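Local coordinates for gene activator AphA (Vibrio cholerae, PDB 1YG2), which probably binds DNA through a winged-helix domain and activates virulence gene expression in Vibrio cholerae, at residues 123-128 / 159-164; 135-140 / 148-153. All blocks are in the same frame, centred on the assembly; numbering follows the deposited sequence.

Contact 1: residues 123-128 / 159-164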
loop_
_atom_site.group_PDB
_atom_site.type_symbol
_atom_site.label_atom_id
_atom_site.label_comp_id
_atom_site.label_asym_id
_atom_site.label_seq_id
_atom_site.Cartn_x
_atom_site.Cartn_y
_atom_site.Cartn_z
ATOM N N ARG A 123 -2.359 0.070 16.205
ATOM C CA ARG A 123 -3.243 0.732 17.149
ATOM C C ARG A 123 -2.530 1.901 17.791
ATOM O O ARG A 123 -3.116 2.964 17.968
ATOM C CB ARG A 123 -3.723 -0.239 18.225
ATOM C CG ARG A 123 -4.807 -1.183 17.739
ATOM C CD ARG A 123 -5.659 -1.680 18.894
ATOM N NE ARG A 123 -6.908 -2.279 18.435
ATOM C CZ ARG A 123 -7.017 -3.518 17.965
ATOM N NH1 ARG A 123 -5.950 -4.298 17.898
ATOM N NH2 ARG A 123 -8.195 -3.978 17.565
ATOM N N LYS A 124 -1.262 1.702 18.133
ATOM C CA LYS A 124 -0.469 2.762 18.738
ATOM C C LYS A 124 -0.304 3.902 17.742
ATOM O O LYS A 124 -0.396 5.066 18.100
ATOM C CB LYS A 124 0.924 2.257 19.135
ATOM C CG LYS A 124 0.940 1.207 20.228
ATOM C CD LYS A 124 2.368 0.875 20.658
ATOM C CE LYS A 124 3.202 0.338 19.494
ATOM N NZ LYS A 124 4.594 -0.014 19.908
ATOM N N LEU A 125 -0.040 3.555 16.489
ATOM C CA LEU A 125 0.147 4.558 15.451
ATOM C C LEU A 125 -1.140 5.352 15.206
ATOM O O LEU A 125 -1.095 6.558 14.983
ATOM C CB LEU A 125 0.601 3.882 14.157
ATOM C CG LEU A 125 1.157 4.793 13.063
ATOM C CD1 LEU A 125 2.342 5.588 13.608
ATOM C CD2 LEU A 125 1.580 3.946 11.866
ATOM N N VAL A 126 -2.286 4.681 15.252
ATOM C CA VAL A 126 -3.557 5.364 15.033
ATOM C C VAL A 126 -3.815 6.342 16.170
ATOM O O VAL A 126 -4.255 7.469 15.946
ATOM C CB VAL A 126 -4.728 4.353 14.935
ATOM C CG1 VAL A 126 -6.065 5.071 15.046
ATOM C CG2 VAL A 126 -4.650 3.614 13.606
ATOM N N ALA A 127 -3.523 5.904 17.391
ATOM C CA ALA A 127 -3.708 6.737 18.573
ATOM C C ALA A 127 -2.866 7.993 18.445
ATOM O O ALA A 127 -3.325 9.099 18.735
ATOM C CB ALA A 127 -3.306 5.960 19.825
ATOM N N HIS A 128 -1.626 7.806 18.006
ATOM C CA HIS A 128 -0.676 8.895 17.811
ATOM C C HIS A 128 -1.245 9.942 16.853
ATOM O O HIS A 128 -1.266 11.142 17.147
ATOM C CB HIS A 128 0.626 8.322 17.244
ATOM C CG HIS A 128 1.591 9.360 16.757
ATOM N ND1 HIS A 128 2.205 10.262 17.598
ATOM C CD2 HIS A 128 2.064 9.623 15.515
ATOM C CE1 HIS A 128 3.014 11.037 16.897
ATOM N NE2 HIS A 128 2.947 10.669 15.629
ATOM N N LEU A 159 -7.347 6.671 8.308
ATOM C CA LEU A 159 -8.420 5.893 7.703
ATOM C C LEU A 159 -7.966 4.539 7.188
ATOM O O LEU A 159 -8.613 3.518 7.442
ATOM C CB LEU A 159 -9.066 6.705 6.580
ATOM C CG LEU A 159 -9.764 7.975 7.082
ATOM C CD1 LEU A 159 -10.250 8.833 5.919
ATOM C CD2 LEU A 159 -10.938 7.567 7.968
ATOM N N VAL A 160 -6.851 4.521 6.472
ATOM C CA VAL A 160 -6.336 3.277 5.929
ATOM C C VAL A 160 -5.886 2.342 7.040
ATOM O O VAL A 160 -6.311 1.184 7.103
ATOM C CB VAL A 160 -5.158 3.537 4.975
ATOM C CG1 VAL A 160 -4.538 2.222 4.547
ATOM C CG2 VAL A 160 -5.643 4.297 3.758
ATOM N N ARG A 161 -5.033 2.853 7.919
ATOM C CA ARG A 161 -4.522 2.066 9.032
ATOM C C ARG A 161 -5.675 1.489 9.847
ATOM O O ARG A 161 -5.632 0.334 10.267
ATOM C CB ARG A 161 -3.647 2.939 9.926
ATOM C CG ARG A 161 -2.652 2.158 10.734
ATOM C CD ARG A 161 -1.618 1.548 9.817
ATOM N NE ARG A 161 -0.526 0.953 10.574
ATOM C CZ ARG A 161 0.645 0.625 10.049
ATOM N NH1 ARG A 161 0.875 0.835 8.759
ATOM N NH2 ARG A 161 1.589 0.091 10.812
ATOM N N GLN A 162 -6.707 2.298 10.069
ATOM C CA GLN A 162 -7.875 1.848 10.822
ATOM C C GLN A 162 -8.571 0.729 10.068
ATOM O O GLN A 162 -9.044 -0.241 10.664
ATOM C CB GLN A 162 -8.853 3.002 11.037
ATOM C CG GLN A 162 -8.516 3.892 12.228
ATOM C CD GLN A 162 -9.478 5.065 12.381
ATOM O OE1 GLN A 162 -9.681 5.576 13.483
ATOM N NE2 GLN A 162 -10.060 5.509 11.272
ATOM N N ALA A 163 -8.633 0.863 8.749
ATOM C CA ALA A 163 -9.269 -0.158 7.939
ATOM C C ALA A 163 -8.459 -1.447 8.037
ATOM O O ALA A 163 -9.015 -2.533 8.124
ATOM C CB ALA A 163 -9.366 0.304 6.484
ATOM N N TRP A 164 -7.137 -1.325 8.035
ATOM C CA TRP A 164 -6.293 -2.510 8.117
ATOM C C TRP A 164 -6.441 -3.223 9.469
ATOM O O TRP A 164 -6.420 -4.457 9.541
ATOM C CB TRP A 164 -4.833 -2.138 7.880
ATOM C CG TRP A 164 -3.957 -3.334 7.801
ATOM C CD1 TRP A 164 -3.658 -4.069 6.685
ATOM C CD2 TRP A 164 -3.296 -3.976 8.897
ATOM N NE1 TRP A 164 -2.849 -5.130 7.023
ATOM C CE2 TRP A 164 -2.612 -5.098 8.371
ATOM C CE3 TRP A 164 -3.217 -3.714 10.272
ATOM C CZ2 TRP A 164 -1.855 -5.956 9.174
ATOM C CZ3 TRP A 164 -2.461 -4.571 11.072
ATOM C CH2 TRP A 164 -1.790 -5.679 10.518
#
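V126 and R161 face each other where segment 123-128 of helix 108-136 runs beside segment 159-164 of helix 145-177; the valine meets mostly methylenes, while L125 meets the guanidinium. The CG2 methyl of V126 rests on the first methylenes of the arginine, 3.8 Å from R161 CG and 3.9 Å from R161 CB. The other branch, V126 CG1, turns to the neighbouring residue and lies 3.9 Å from Q162 CG, with the valine and glutamine side chains crossing at about a right angle. A beta-branched residue suits this place because its two methyls diverge straight from CB and can serve two consecutive residues of the other helix.

R161 does double duty. Its CG stands anti to the backbone N (chi1 -156°), and the bend at chi2 (68°) turns the rest of the chain aside, past V126 and toward L125, whose side chain it crosses at about a right angle. There L125 CD2 sits over one face of the guanidinium, displaced toward its rim and 3.9 Å from R161 CZ. Methyl on planar cation is a dispersion contact, and the N-H bonds, lying in the guanidinium plane, are not used toward the leucine. Q162 reaches in differently: CB leaves its helix to one side, but the extended chain carries Q162 OE1 to 4.0 Å from V126 CG1.

V126 also packs on L158 and I165, which carries the apolar seam along the helix, while R161 touches H89 of the second subunit. The axes of the two short segments approach to 9.8 Å and cross at -150°. This is the antiparallel pairing of two long helices in the C-terminal region of AphA, with a buried valine at the seam, flanked by L125 and by the longer polar R161 and Q162.

Contact 2: residues 135-140 / 148-153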
loop_
_atom_site.group_PDB
_atom_site.type_symbol
_atom_site.label_atom_id
_atom_site.label_comp_id
_atom_site.label_asym_id
_atom_site.label_seq_id
_atom_site.Cartn_x
_atom_site.Cartn_y
_atom_site.Cartn_z
ATOM N N ALA A 135 -5.105 17.954 18.403
ATOM C CA ALA A 135 -4.254 19.044 18.859
ATOM C C ALA A 135 -3.941 20.151 17.855
ATOM O O ALA A 135 -3.856 21.318 18.239
ATOM C CB ALA A 135 -2.957 18.472 19.411
ATOM N N TYR A 136 -3.769 19.812 16.581
ATOM C CA TYR A 136 -3.441 20.834 15.594
ATOM C C TYR A 136 -4.339 20.886 14.373
ATOM O O TYR A 136 -4.297 21.862 13.630
ATOM C CB TYR A 136 -1.994 20.664 15.108
ATOM C CG TYR A 136 -0.985 20.532 16.216
ATOM C CD1 TYR A 136 -0.789 19.314 16.859
ATOM C CD2 TYR A 136 -0.281 21.639 16.672
ATOM C CE1 TYR A 136 0.081 19.202 17.935
ATOM C CE2 TYR A 136 0.593 21.542 17.754
ATOM C CZ TYR A 136 0.765 20.323 18.380
ATOM O OH TYR A 136 1.604 20.225 19.464
ATOM N N TYR A 137 -5.139 19.851 14.151
ATOM C CA TYR A 137 -5.994 19.821 12.962
ATOM C C TYR A 137 -7.435 19.430 13.242
ATOM O O TYR A 137 -8.077 18.796 12.407
ATOM C CB TYR A 137 -5.427 18.836 11.932
ATOM C CG TYR A 137 -3.963 19.032 11.595
ATOM C CD1 TYR A 137 -2.990 18.174 12.111
ATOM C CD2 TYR A 137 -3.553 20.048 10.735
ATOM C CE1 TYR A 137 -1.650 18.316 11.773
ATOM C CE2 TYR A 137 -2.215 20.197 10.393
ATOM C CZ TYR A 137 -1.267 19.323 10.915
ATOM O OH TYR A 137 0.057 19.446 10.556
ATOM N N ALA A 138 -7.941 19.813 14.408
ATOM C CA ALA A 138 -9.304 19.483 14.789
ATOM C C ALA A 138 -10.371 20.126 13.910
ATOM O O ALA A 138 -11.323 19.461 13.521
ATOM C CB ALA A 138 -9.541 19.861 16.240
ATOM N N ASN A 139 -10.218 21.407 13.594
ATOM C CA ASN A 139 -11.210 22.111 12.781
ATOM C C ASN A 139 -10.624 22.758 11.525
ATOM O O ASN A 139 -10.010 23.827 11.592
ATOM C CB ASN A 139 -11.890 23.193 13.619
ATOM C CG ASN A 139 -13.072 23.828 12.906
ATOM O OD1 ASN A 139 -13.561 24.879 13.313
ATOM N ND2 ASN A 139 -13.548 23.180 11.851
ATOM N N PRO A 140 -10.827 22.127 10.356
ATOM C CA PRO A 140 -10.322 22.630 9.072
ATOM C C PRO A 140 -10.676 24.096 8.827
ATOM O O PRO A 140 -9.841 24.891 8.384
ATOM C CB PRO A 140 -10.992 21.711 8.053
ATOM C CG PRO A 140 -11.169 20.439 8.809
ATOM C CD PRO A 140 -11.629 20.906 10.163
ATOM N N ARG A 148 -4.760 22.588 6.032
ATOM C CA ARG A 148 -5.830 21.692 5.616
ATOM C C ARG A 148 -5.238 20.552 4.798
ATOM O O ARG A 148 -5.695 19.417 4.883
ATOM C CB ARG A 148 -6.883 22.427 4.789
ATOM C CG ARG A 148 -7.720 23.412 5.579
ATOM C CD ARG A 148 -9.049 23.662 4.876
ATOM N NE ARG A 148 -9.352 25.083 4.746
ATOM C CZ ARG A 148 -8.808 25.886 3.835
ATOM N NH1 ARG A 148 -7.930 25.411 2.958
ATOM N NH2 ARG A 148 -9.140 27.170 3.800
ATOM N N LEU A 149 -4.222 20.868 4.003
ATOM C CA LEU A 149 -3.550 19.866 3.188
ATOM C C LEU A 149 -2.820 18.864 4.097
ATOM O O LEU A 149 -2.959 17.650 3.924
ATOM C CB LEU A 149 -2.552 20.541 2.243
ATOM C CG LEU A 149 -3.144 21.430 1.141
ATOM C CD1 LEU A 149 -2.020 21.943 0.248
ATOM C CD2 LEU A 149 -4.157 20.639 0.321
ATOM N N GLU A 150 -2.051 19.377 5.060
ATOM C CA GLU A 150 -1.324 18.520 5.998
ATOM C C GLU A 150 -2.325 17.613 6.698
ATOM O O GLU A 150 -2.114 16.403 6.831
ATOM C CB GLU A 150 -0.606 19.361 7.057
ATOM C CG GLU A 150 0.369 20.387 6.512
ATOM C CD GLU A 150 1.015 21.206 7.617
ATOM O OE1 GLU A 150 0.389 21.372 8.690
ATOM O OE2 GLU A 150 2.144 21.697 7.413
ATOM N N ARG A 151 -3.419 18.223 7.140
ATOM C CA ARG A 151 -4.476 17.508 7.825
ATOM C C ARG A 151 -4.946 16.334 6.981
ATOM O O ARG A 151 -5.107 15.222 7.475
ATOM C CB ARG A 151 -5.658 18.450 8.108
ATOM C CG ARG A 151 -6.858 17.741 8.735
ATOM C CD ARG A 151 -8.021 18.682 9.036
ATOM N NE ARG A 151 -9.220 17.927 9.407
ATOM C CZ ARG A 151 -10.105 17.455 8.537
ATOM N NH1 ARG A 151 -9.936 17.671 7.237
ATOM N NH2 ARG A 151 -11.138 16.738 8.963
ATOM N N LEU A 152 -5.158 16.573 5.694
ATOM C CA LEU A 152 -5.613 15.499 4.820
ATOM C C LEU A 152 -4.584 14.367 4.695
ATOM O O LEU A 152 -4.955 13.195 4.692
ATOM C CB LEU A 152 -5.974 16.071 3.445
ATOM C CG LEU A 152 -7.244 16.933 3.429
ATOM C CD1 LEU A 152 -7.354 17.676 2.105
ATOM C CD2 LEU A 152 -8.472 16.053 3.660
ATOM N N THR A 153 -3.296 14.695 4.600
ATOM C CA THR A 153 -2.298 13.638 4.496
ATOM C C THR A 153 -2.291 12.840 5.794
ATOM O O THR A 153 -2.121 11.623 5.777
ATOM C CB THR A 153 -0.888 14.183 4.238
ATOM O OG1 THR A 153 -0.497 15.020 5.326
ATOM C CG2 THR A 153 -0.854 14.959 2.927
HETATM O O HOH W 1 -10.030 16.876 11.858
#
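The contact closes the turn of a helical hairpin, where helix 108-136 ends and the chain comes back toward helix 145-177. Y137, the first residue to leave helical backbone angles, lays its ring alongside the returning helix. R151 CA lies over one face near the rim, and Y137 CD2 is 3.7 Å from R151 CB, while Y136 CB occupies the opposite face. At the end of the ring, Y137 OH donates a 2.7 Å hydrogen bond to E150 OE1, reaching that oxygen from 53° out of the carboxylate plane.

R151, extended from CG to NE, runs past the tyrosine in the opposite sense. Y137 O lies at the edge of its guanidinium, in the plane. The single N-H of R151 NE is shared between this carbonyl, in a weak bond (R151 NE to Y137 O 3.3 Å, 127° at the hydrogen), and water 1, which accepts from R151 NE and donates to Y137 O, 2.8 Å from each. P140 lies near R151, its rigid ring suited to the bend, but the modelled fit is too close to trust.

Tyrosine suits the site by being apolar on its faces and polar at its end. The direct bond to the carbonyl is weak and the water supplements it, whereas the phenol-carboxylate bond probably fixes the ring's reach.

In the fold
Both contacts join helix 108-136 to helix 145-177, at levels whose centres lie 16 Å apart. Contact 1 is partly buried and joins the helices side by side. Contact 2, at the surface, lies nearer the hairpin bend, and its first segment has mostly left the helix. The chemistry follows the place: carbon meets carbon or a guanidinium face in contact 1, while contact 2 adds a phenol-carboxylate bond and a bridging water around a backbone oxygen at the turn. R161 offers methylenes and a guanidinium face to carbon, while R151 packs its methylenes on a tyrosine and uses its N-H toward a carbonyl. Each contact also touches the second subunit, so the hairpin takes part in the dimer.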